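Local coordinates for protein putative arylalkylamine N-Acetyltransferase 7 (PDB 4FD7) that probably transfers an acetyl group from acetyl-CoA to an amine substrate, as a putative arylalkylamine N-acetyltransferase of the GNAT family, at residues A[140-145]-A[203-208]; A[183-188]-A[230-235]. All blocks are in the same frame, centred on the assembly; numbering follows the deposited sequence.

Contact 1: residues A[140-145]-A[203-208]; sequences DRYNVD and QEDFTI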
loop_
_atom_site.group_PDB
_atom_site.type_symbol
_atom_site.label_atom_id
_atom_site.label_comp_id
_atom_site.label_asym_id
_atom_site.label_seq_id
_atom_site.Cartn_x
_atom_site.Cartn_y
_atom_site.Cartn_z
ATOM N N ASP A 140 13.922 -15.512 0.169
ATOM C CA ASP A 140 15.263 -16.078 0.053
ATOM C C ASP A 140 16.366 -15.026 0.157
ATOM O O ASP A 140 17.415 -15.285 0.727
ATOM C CB ASP A 140 15.410 -16.866 -1.245
ATOM C CG ASP A 140 14.654 -18.183 -1.216
ATOM O OD1 ASP A 140 14.398 -18.704 -0.113
ATOM O OD2 ASP A 140 14.332 -18.706 -2.304
ATOM N N ARG A 141 16.130 -13.844 -0.402
ATOM C CA ARG A 141 17.125 -12.779 -0.349
ATOM C C ARG A 141 17.413 -12.331 1.074
ATOM O O ARG A 141 18.559 -12.032 1.415
ATOM C CB ARG A 141 16.687 -11.583 -1.189
ATOM C CG ARG A 141 17.156 -11.685 -2.629
ATOM C CD ARG A 141 16.765 -10.472 -3.442
ATOM N NE ARG A 141 17.237 -9.219 -2.853
ATOM C CZ ARG A 141 16.445 -8.184 -2.587
ATOM N NH1 ARG A 141 15.143 -8.261 -2.852
ATOM N NH2 ARG A 141 16.946 -7.072 -2.051
ATOM N N TYR A 142 16.377 -12.271 1.901
ATOM C CA TYR A 142 16.583 -11.847 3.282
ATOM C C TYR A 142 16.570 -12.989 4.303
ATOM O O TYR A 142 16.787 -12.750 5.496
ATOM C CB TYR A 142 15.535 -10.811 3.669
ATOM C CG TYR A 142 15.742 -9.447 3.053
ATOM C CD1 TYR A 142 14.994 -9.027 1.962
ATOM C CD2 TYR A 142 16.659 -8.557 3.596
ATOM C CE1 TYR A 142 15.165 -7.748 1.423
ATOM C CE2 TYR A 142 16.840 -7.296 3.061
ATOM C CZ TYR A 142 16.100 -6.891 1.981
ATOM O OH TYR A 142 16.305 -5.614 1.474
ATOM N N ASN A 143 16.326 -14.212 3.836
ATOM C CA ASN A 143 16.212 -15.377 4.712
ATOM C C ASN A 143 15.182 -15.112 5.796
ATOM O O ASN A 143 15.472 -15.219 6.997
ATOM C CB ASN A 143 17.564 -15.746 5.351
ATOM C CG ASN A 143 17.548 -17.124 5.994
ATOM O OD1 ASN A 143 16.899 -18.034 5.491
ATOM N ND2 ASN A 143 18.271 -17.283 7.102
ATOM N N VAL A 144 13.995 -14.695 5.363
ATOM C CA VAL A 144 12.868 -14.521 6.265
ATOM C C VAL A 144 11.676 -15.308 5.741
ATOM O O VAL A 144 11.617 -15.646 4.553
ATOM C CB VAL A 144 12.466 -13.037 6.421
ATOM C CG1 VAL A 144 13.620 -12.241 6.989
ATOM C CG2 VAL A 144 12.029 -12.460 5.075
ATOM N N ASP A 145 10.732 -15.586 6.634
ATOM C CA ASP A 145 9.507 -16.278 6.280
ATOM C C ASP A 145 8.322 -15.325 6.150
ATOM O O ASP A 145 7.286 -15.696 5.604
ATOM C CB ASP A 145 9.201 -17.360 7.320
ATOM C CG ASP A 145 10.192 -18.502 7.274
ATOM O OD1 ASP A 145 10.748 -18.775 6.182
ATOM O OD2 ASP A 145 10.420 -19.134 8.334
ATOM N N GLN A 203 14.816 0.201 -0.185
ATOM C CA GLN A 203 15.772 -0.020 -1.263
ATOM C C GLN A 203 15.098 -0.718 -2.439
ATOM O O GLN A 203 14.183 -1.519 -2.253
ATOM C CB GLN A 203 16.920 -0.910 -0.788
ATOM C CG GLN A 203 16.466 -2.316 -0.412
ATOM C CD GLN A 203 17.520 -3.373 -0.653
ATOM O OE1 GLN A 203 17.344 -4.254 -1.499
ATOM N NE2 GLN A 203 18.612 -3.312 0.106
ATOM N N GLU A 204 15.577 -0.450 -3.647
ATOM C CA GLU A 204 15.016 -1.078 -4.839
ATOM C C GLU A 204 15.456 -2.535 -4.950
ATOM O O GLU A 204 16.663 -2.811 -4.992
ATOM C CB GLU A 204 15.437 -0.297 -6.094
ATOM C CG GLU A 204 15.051 1.174 -6.015
ATOM C CD GLU A 204 15.106 1.904 -7.348
ATOM O OE1 GLU A 204 15.467 1.273 -8.374
ATOM O OE2 GLU A 204 14.770 3.117 -7.354
ATOM N N ASP A 205 14.489 -3.457 -4.976
ATOM C CA ASP A 205 14.779 -4.884 -5.131
ATOM C C ASP A 205 14.746 -5.213 -6.605
ATOM O O ASP A 205 15.624 -5.906 -7.145
ATOM C CB ASP A 205 13.709 -5.760 -4.481
ATOM C CG ASP A 205 13.354 -5.335 -3.079
ATOM O OD1 ASP A 205 14.197 -5.485 -2.171
ATOM O OD2 ASP A 205 12.194 -4.900 -2.885
ATOM N N PHE A 206 13.692 -4.740 -7.255
ATOM C CA PHE A 206 13.514 -5.103 -8.652
ATOM C C PHE A 206 12.783 -3.983 -9.335
ATOM O O PHE A 206 11.878 -3.391 -8.754
ATOM C CB PHE A 206 12.719 -6.405 -8.765
ATOM C CG PHE A 206 12.562 -6.907 -10.178
ATOM C CD1 PHE A 206 13.613 -7.521 -10.827
ATOM C CD2 PHE A 206 11.365 -6.753 -10.858
ATOM C CE1 PHE A 206 13.471 -7.986 -12.136
ATOM C CE2 PHE A 206 11.219 -7.217 -12.157
ATOM C CZ PHE A 206 12.278 -7.835 -12.796
ATOM N N THR A 207 13.182 -3.675 -10.563
ATOM C CA THR A 207 12.510 -2.610 -11.271
ATOM C C THR A 207 12.282 -3.006 -12.720
ATOM O O THR A 207 13.118 -3.692 -13.332
ATOM C CB THR A 207 13.260 -1.257 -11.125
ATOM O OG1 THR A 207 12.517 -0.231 -11.790
ATOM C CG2 THR A 207 14.655 -1.334 -11.707
ATOM N N ILE A 208 11.133 -2.600 -13.258
ATOM C CA ILE A 208 10.782 -3.009 -14.616
ATOM C C ILE A 208 9.686 -2.088 -15.159
ATOM O O ILE A 208 8.778 -1.740 -14.427
ATOM C CB ILE A 208 10.343 -4.506 -14.653
ATOM C CG1 ILE A 208 10.157 -4.979 -16.104
ATOM C CG2 ILE A 208 9.083 -4.756 -13.798
ATOM C CD1 ILE A 208 9.633 -6.414 -16.247
#
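A salt bridge at the protein surface joins Arg141, on the short helix 138-142, to Asp205 on the edge strand 203-209. The guanidinium meets the aspartate end-on, and both of its terminal nitrogens go to one oxygen. NH1 of Arg141 lies 3.0 Å from OD1 of Asp205, with an N-H...O angle of 153°. NH2 of Arg141 is 3.2 Å from the same OD1 of Asp205, on the oxygen's anti lone pair. NH1 comes instead from above the carboxylate plane. The oxygen sits in the guanidinium plane, while the two flat groups are turned 56° apart. A bend at chi3 of Arg141 (55°) turns the guanidinium out of line with the rest of the chain. NH2 of Arg141 also makes a weak hydrogen bond to OE1 of Gln203, at 2.9 Å. The strand belongs to the C-terminal three-stranded antiparallel sheet of this GNAT-type protein. Opposite Tyr232 it carries two residues, Asp205 and Phe206, where one would be regular: a classic beta bulge. Tyr142 reaches the strand through its hydroxyl. Its OH packs 3.3 Å from CD of Gln203, but its hydrogen-bond partner is OG of Ser234. Asp205 OD1 lies unusually close to that serine OG and is probably hydrogen-bonded to it. Arg141 NH1 is also bonded to the carbonyl of Ala136.

Contact 2: residues A[183-188]-A[230-235]; sequences LSATCF and CKYMSL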
loop_
_atom_site.group_PDB
_atom_site.type_symbol
_atom_site.label_atom_id
_atom_site.label_comp_id
_atom_site.label_asym_id
_atom_site.label_seq_id
_atom_site.Cartn_x
_atom_site.Cartn_y
_atom_site.Cartn_z
ATOM N N LEU A 183 10.965 -6.961 8.325
ATOM C CA LEU A 183 11.036 -6.435 6.975
ATOM C C LEU A 183 9.677 -6.050 6.462
ATOM O O LEU A 183 8.690 -6.743 6.727
ATOM C CB LEU A 183 11.587 -7.531 6.055
ATOM C CG LEU A 183 11.944 -7.268 4.604
ATOM C CD1 LEU A 183 13.137 -6.322 4.485
ATOM C CD2 LEU A 183 12.275 -8.590 3.959
ATOM N N SER A 184 9.628 -4.948 5.720
ATOM C CA SER A 184 8.462 -4.661 4.883
ATOM C C SER A 184 8.941 -4.612 3.440
ATOM O O SER A 184 10.050 -4.166 3.177
ATOM C CB SER A 184 7.820 -3.322 5.264
ATOM O OG SER A 184 6.646 -3.090 4.477
ATOM N N ALA A 185 8.129 -5.091 2.508
ATOM C CA ALA A 185 8.419 -4.913 1.080
ATOM C C ALA A 185 7.114 -4.685 0.356
ATOM O O ALA A 185 6.072 -5.155 0.775
ATOM C CB ALA A 185 9.127 -6.102 0.494
ATOM N N THR A 186 7.173 -3.954 -0.741
ATOM C CA THR A 186 5.942 -3.557 -1.405
ATOM C C THR A 186 6.248 -3.243 -2.855
ATOM O O THR A 186 7.384 -2.888 -3.190
ATOM C CB THR A 186 5.291 -2.358 -0.644
ATOM O OG1 THR A 186 4.656 -2.852 0.543
ATOM C CG2 THR A 186 4.252 -1.616 -1.485
ATOM N N CYS A 187 5.267 -3.444 -3.727
ATOM C CA CYS A 187 5.386 -2.977 -5.101
ATOM C C CYS A 187 4.875 -1.548 -5.160
ATOM O O CYS A 187 3.688 -1.307 -4.967
ATOM C CB CYS A 187 4.570 -3.852 -6.061
ATOM S SG CYS A 187 4.659 -3.243 -7.759
ATOM N N PHE A 188 5.787 -0.603 -5.374
ATOM C CA PHE A 188 5.444 0.797 -5.563
ATOM C C PHE A 188 5.337 1.073 -7.058
ATOM O O PHE A 188 6.276 0.842 -7.832
ATOM C CB PHE A 188 6.466 1.695 -4.882
ATOM C CG PHE A 188 6.554 1.480 -3.398
ATOM C CD1 PHE A 188 7.508 0.620 -2.847
ATOM C CD2 PHE A 188 5.680 2.129 -2.549
ATOM C CE1 PHE A 188 7.577 0.432 -1.474
ATOM C CE2 PHE A 188 5.746 1.939 -1.169
ATOM C CZ PHE A 188 6.696 1.095 -0.637
ATOM N N CYS A 230 7.839 0.133 -12.526
ATOM C CA CYS A 230 7.152 -0.576 -11.461
ATOM C C CYS A 230 8.280 -1.132 -10.604
ATOM O O CYS A 230 9.147 -1.858 -11.116
ATOM C CB CYS A 230 6.334 -1.720 -12.057
ATOM S SG CYS A 230 5.327 -2.663 -10.901
ATOM N N LYS A 231 8.318 -0.755 -9.328
ATOM C CA LYS A 231 9.463 -1.147 -8.505
ATOM C C LYS A 231 9.068 -1.899 -7.244
ATOM O O LYS A 231 8.294 -1.390 -6.448
ATOM C CB LYS A 231 10.277 0.086 -8.104
ATOM C CG LYS A 231 10.820 0.902 -9.259
ATOM C CD LYS A 231 11.797 1.961 -8.769
ATOM C CE LYS A 231 12.199 2.918 -9.881
ATOM N NZ LYS A 231 13.176 3.947 -9.408
ATOM N N TYR A 232 9.691 -3.053 -7.011
ATOM C CA TYR A 232 9.527 -3.749 -5.744
ATOM C C TYR A 232 10.647 -3.219 -4.843
ATOM O O TYR A 232 11.819 -3.249 -5.216
ATOM C CB TYR A 232 9.614 -5.264 -5.907
ATOM C CG TYR A 232 8.614 -6.005 -5.048
ATOM C CD1 TYR A 232 7.334 -6.271 -5.514
ATOM C CD2 TYR A 232 8.945 -6.422 -3.766
ATOM C CE1 TYR A 232 6.416 -6.941 -4.732
ATOM C CE2 TYR A 232 8.031 -7.094 -2.976
ATOM C CZ TYR A 232 6.769 -7.350 -3.464
ATOM O OH TYR A 232 5.855 -8.018 -2.681
ATOM N N MET A 233 10.275 -2.717 -3.672
ATOM C CA MET A 233 11.215 -2.067 -2.753
ATOM C C MET A 233 11.065 -2.631 -1.334
ATOM O O MET A 233 9.951 -3.006 -0.904
ATOM C CB MET A 233 11.044 -0.545 -2.774
ATOM C CG MET A 233 11.090 0.068 -4.174
ATOM S SD MET A 233 10.720 1.836 -4.109
ATOM C CE MET A 233 12.206 2.440 -3.308
ATOM N N SER A 234 12.187 -2.701 -0.616
ATOM C CA SER A 234 12.201 -3.321 0.717
ATOM C C SER A 234 12.877 -2.488 1.811
ATOM O O SER A 234 13.806 -1.727 1.557
ATOM C CB SER A 234 12.811 -4.738 0.654
ATOM O OG SER A 234 14.117 -4.741 0.112
ATOM N N LEU A 235 12.408 -2.661 3.041
ATOM C CA LEU A 235 12.907 -1.898 4.181
ATOM C C LEU A 235 13.107 -2.809 5.375
ATOM O O LEU A 235 12.143 -3.385 5.886
ATOM C CB LEU A 235 11.905 -0.801 4.548
ATOM C CG LEU A 235 12.208 0.084 5.758
ATOM C CD1 LEU A 235 13.388 1.008 5.470
ATOM C CD2 LEU A 235 10.959 0.874 6.136
#
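Six backbone hydrogen bonds join strands 183-188 and 230-235. They come in pairs at Ser184 with Leu235, Thr186 with Met233 and Phe188 with Lys231. Among the shortest is Leu235 N to Ser184 O, at 2.8 Å. Met233 N to Thr186 O is nearly straight, with an N-H...O angle of 171°. Ala185 with Ser234 and Cys187 with Tyr232 are the non-hydrogen-bonded pairs between them. These antiparallel strands lie in the C-terminal sheet of the GNAT-type fold, where 229-236 runs between 183-188 and 203-209. On the face carrying Ala185 and Cys187, the Tyr232 ring lies against the neighbouring strand. Thr186 O and Cys187 N sit over one ring face, toward its rim. CB of Cys187 is 3.7 Å from CD1 of Tyr232, and CB of Ala185 is 3.8 Å from CE2 of that ring. On the other face, Met233 and Phe188 cross at about a right angle in a Met-aromatic contact. SD of Met233 lies 3.7 Å from CD1 of Phe188 and approaches the ring obliquely. CG2 of Thr186 covers the centre of one face of this ring. Helix 191-200 packs on this side, with Ala197 against Phe188 and Thr198 against Met233.

How the contacts relate
Contacts 1 and 2 share one three-stranded sheet, and their centres are about 8 Å apart. Strand 229-236 is the middle strand: contact 2 lies on its 183-188 side, while 203-208 of contact 1 borders it on the other. A backbone hydrogen bond probably ties Asp205 N to Tyr232 O, at 2.7 Å. Ser234 of contact 2 meets contact 1 through its OG, with the bond to Asp205 OD1 only probable at a very short 2.4 Å. Glu204 and Lys231 add a salt bridge between the strands. Tyr142 also touches Leu183, so helix 138-142 packs against both outer strands. Contact 1 is at the surface and contact 2 is buried.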